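Local coordinates for protein catechol 1,2 dioxygenase (Acinetobacter radioresistens, PDB 2XSU) that probably catalyses the intradiol ring cleavage of catechol by dioxygen to cis,cis-muconate, using a ferric iron bound in each subunit of a homodimer, at residues M125-V134 / E157-G165. The protein carries 1 engineered substitution. Sequence-based numbering, arbitrary orientation.
Sequences MDDGSESDKV and EVWHANSLG
Glu130 reaches out of loop 125-134 and accepts two hydrogen bonds from Ser163, one from its backbone N-H and one from its hydroxyl. Glu130 OE1 accepts from Ser163 N at 2.9 Å through its syn lone pair, with an N-H...O angle of 153°. Ser163 OG donates to Glu130 OE2 at 2.8 Å, but from well above the carboxylate plane, 61° out of it. Backbone and side chain of one serine thus grip both oxygens, which should limit rotation of the carboxylate. The Glu130 chain can span the gap because CG lies anti to its own carbonyl carbon (chi1 -59°) and the chain runs extended beyond it. The Asn162 side chain crosses Glu130 at about a right angle, its CB 3.4 Å from Glu130 OE1.

The turn that presents Ser163 is itself braced: a type I beta turn runs from Asn162 to Gly165, and Asn162 OD1 accepts from Leu164 N, forming an Asx turn, and also from Asn166 N. Both segments belong to the beta-rich dioxygenase domain of the intradiol family: loop 125-134 links strands 122-124 and 136-145 of its mixed sheet, and segment 157-165 starts in strand 155-159 and runs on toward the iron ligand Tyr167. Trp159 points away from the loop and stacks on His227, another iron ligand.

Apolar packing at the other end joins Met125 to Val158 and His160. Bent at chi3, Met125 brings its CE to 3.6 Å from Val158 CG2, the side chains crossing at about a right angle. Met125 CE also meets the His160 ring obliquely, 3.7 Å from His160 CD2. That buried imidazole has both nitrogens engaged, ND1 with Ala161 O nearly in the ring plane and NE2 with Thr195. At the polar end, Val134 CB rests 3.7 Å from Ser163 CB.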
# COMPACT_ATOMS: atom_id res chain seq x y z
N MET A 125 -34.09 12.37 -0.07
CA MET A 125 -32.86 11.57 0.11
C MET A 125 -32.86 10.64 1.33
O MET A 125 -32.14 9.64 1.34
CB MET A 125 -31.67 12.52 0.23
CG MET A 125 -31.46 13.41 -1.02
SD MET A 125 -29.95 14.41 -0.84
CE MET A 125 -28.72 13.10 -0.81
N ASP A 126 -33.63 10.98 2.37
CA ASP A 126 -33.58 10.19 3.61
C ASP A 126 -34.80 9.28 3.76
O ASP A 126 -35.84 9.53 3.16
CB ASP A 126 -33.52 11.10 4.84
CG ASP A 126 -34.80 11.89 5.06
OD1 ASP A 126 -35.13 12.75 4.23
OD2 ASP A 126 -35.47 11.64 6.10
N ASP A 127 -34.63 8.24 4.58
CA ASP A 127 -35.69 7.25 4.81
C ASP A 127 -36.59 7.63 6.00
O ASP A 127 -37.52 6.91 6.34
CB ASP A 127 -35.10 5.83 4.97
CG ASP A 127 -34.19 5.68 6.18
OD1 ASP A 127 -34.07 6.61 7.02
OD2 ASP A 127 -33.55 4.60 6.33
N GLY A 128 -36.32 8.78 6.62
CA GLY A 128 -37.12 9.24 7.76
C GLY A 128 -36.78 8.59 9.10
O GLY A 128 -37.40 8.93 10.13
N SER A 129 -35.79 7.68 9.11
CA SER A 129 -35.43 6.95 10.34
C SER A 129 -34.78 7.81 11.42
O SER A 129 -34.64 7.37 12.57
CB SER A 129 -34.54 5.75 10.05
OG SER A 129 -33.28 6.16 9.53
N GLU A 130 -34.39 9.03 11.05
CA GLU A 130 -33.82 9.98 12.00
C GLU A 130 -34.70 11.21 12.22
O GLU A 130 -34.22 12.23 12.72
CB GLU A 130 -32.42 10.44 11.53
CG GLU A 130 -31.42 9.30 11.36
CD GLU A 130 -29.98 9.80 11.23
OE1 GLU A 130 -29.73 10.72 10.42
OE2 GLU A 130 -29.10 9.27 11.95
N SER A 131 -35.98 11.14 11.87
CA SER A 131 -36.81 12.34 11.83
C SER A 131 -37.02 13.00 13.20
O SER A 131 -37.34 14.18 13.27
CB SER A 131 -38.15 12.06 11.14
OG SER A 131 -38.90 11.11 11.90
N ASP A 132 -36.82 12.23 14.28
CA ASP A 132 -36.98 12.78 15.63
C ASP A 132 -35.65 13.19 16.25
O ASP A 132 -35.59 13.54 17.44
CB ASP A 132 -37.71 11.79 16.56
CG ASP A 132 -39.17 11.55 16.16
OD1 ASP A 132 -39.82 12.44 15.54
OD2 ASP A 132 -39.67 10.45 16.50
N LYS A 133 -34.57 13.18 15.46
CA LYS A 133 -33.25 13.47 16.03
C LYS A 133 -32.30 14.31 15.19
O LYS A 133 -31.14 14.52 15.56
CB LYS A 133 -32.53 12.20 16.48
CG LYS A 133 -32.19 11.23 15.36
CD LYS A 133 -31.61 9.96 16.00
CE LYS A 133 -30.99 9.04 14.98
NZ LYS A 133 -30.41 7.79 15.61
N VAL A 134 -32.79 14.80 14.07
CA VAL A 134 -31.97 15.63 13.19
C VAL A 134 -32.87 16.63 12.47
O VAL A 134 -34.06 16.34 12.20
CB VAL A 134 -31.13 14.78 12.17
CG1 VAL A 134 -32.02 14.21 11.09
CG2 VAL A 134 -30.03 15.63 11.57
N GLU A 157 -25.85 14.39 -8.98
CA GLU A 157 -25.69 13.27 -8.08
C GLU A 157 -25.23 13.77 -6.74
O GLU A 157 -24.22 14.47 -6.70
CB GLU A 157 -24.67 12.27 -8.63
CG GLU A 157 -25.06 11.71 -9.99
CD GLU A 157 -24.09 10.65 -10.43
OE1 GLU A 157 -24.04 9.58 -9.78
OE2 GLU A 157 -23.39 10.88 -11.47
N VAL A 158 -25.97 13.45 -5.68
CA VAL A 158 -25.64 13.94 -4.32
C VAL A 158 -25.52 12.78 -3.34
O VAL A 158 -26.26 11.77 -3.42
CB VAL A 158 -26.67 15.00 -3.81
CG1 VAL A 158 -26.44 16.33 -4.50
CG2 VAL A 158 -28.09 14.53 -4.09
N TRP A 159 -24.54 12.89 -2.45
CA TRP A 159 -24.43 11.96 -1.33
C TRP A 159 -23.87 12.67 -0.11
O TRP A 159 -23.05 13.59 -0.23
CB TRP A 159 -23.63 10.67 -1.71
CG TRP A 159 -22.11 10.83 -2.03
CD1 TRP A 159 -21.07 10.44 -1.23
CD2 TRP A 159 -21.51 11.34 -3.25
NE1 TRP A 159 -19.86 10.71 -1.86
CE2 TRP A 159 -20.10 11.25 -3.10
CE3 TRP A 159 -22.04 11.89 -4.43
CZ2 TRP A 159 -19.20 11.70 -4.09
CZ3 TRP A 159 -21.16 12.34 -5.43
CH2 TRP A 159 -19.73 12.23 -5.25
N HIS A 160 -24.31 12.25 1.07
CA HIS A 160 -23.84 12.88 2.32
C HIS A 160 -24.08 11.97 3.54
O HIS A 160 -24.77 10.93 3.43
CB HIS A 160 -24.46 14.29 2.50
CG HIS A 160 -25.92 14.31 2.83
ND1 HIS A 160 -26.42 14.00 4.09
CD2 HIS A 160 -26.99 14.68 2.08
CE1 HIS A 160 -27.74 14.16 4.08
NE2 HIS A 160 -28.10 14.59 2.88
N ALA A 161 -23.51 12.38 4.67
CA ALA A 161 -23.59 11.66 5.95
C ALA A 161 -24.91 11.87 6.70
O ALA A 161 -25.61 12.91 6.55
CB ALA A 161 -22.42 12.04 6.85
N ASN A 162 -25.22 10.87 7.52
CA ASN A 162 -26.38 10.97 8.43
C ASN A 162 -26.08 11.79 9.70
O ASN A 162 -25.03 12.45 9.78
CB ASN A 162 -26.98 9.57 8.74
CG ASN A 162 -26.16 8.78 9.76
OD1 ASN A 162 -25.09 9.20 10.24
ND2 ASN A 162 -26.68 7.60 10.10
N SER A 163 -26.99 11.74 10.67
CA SER A 163 -26.87 12.59 11.88
C SER A 163 -25.71 12.20 12.80
O SER A 163 -25.37 12.98 13.70
CB SER A 163 -28.17 12.60 12.69
OG SER A 163 -28.29 11.44 13.49
N LEU A 164 -25.14 11.02 12.54
CA LEU A 164 -24.00 10.50 13.29
C LEU A 164 -22.68 10.64 12.52
O LEU A 164 -21.60 10.22 13.01
CB LEU A 164 -24.25 9.03 13.71
CG LEU A 164 -25.60 8.70 14.37
CD1 LEU A 164 -25.67 7.22 14.79
CD2 LEU A 164 -25.87 9.58 15.54
N GLY A 165 -22.75 11.21 11.32
CA GLY A 165 -21.57 11.35 10.46
C GLY A 165 -21.23 10.09 9.66
O GLY A 165 -20.09 9.97 9.19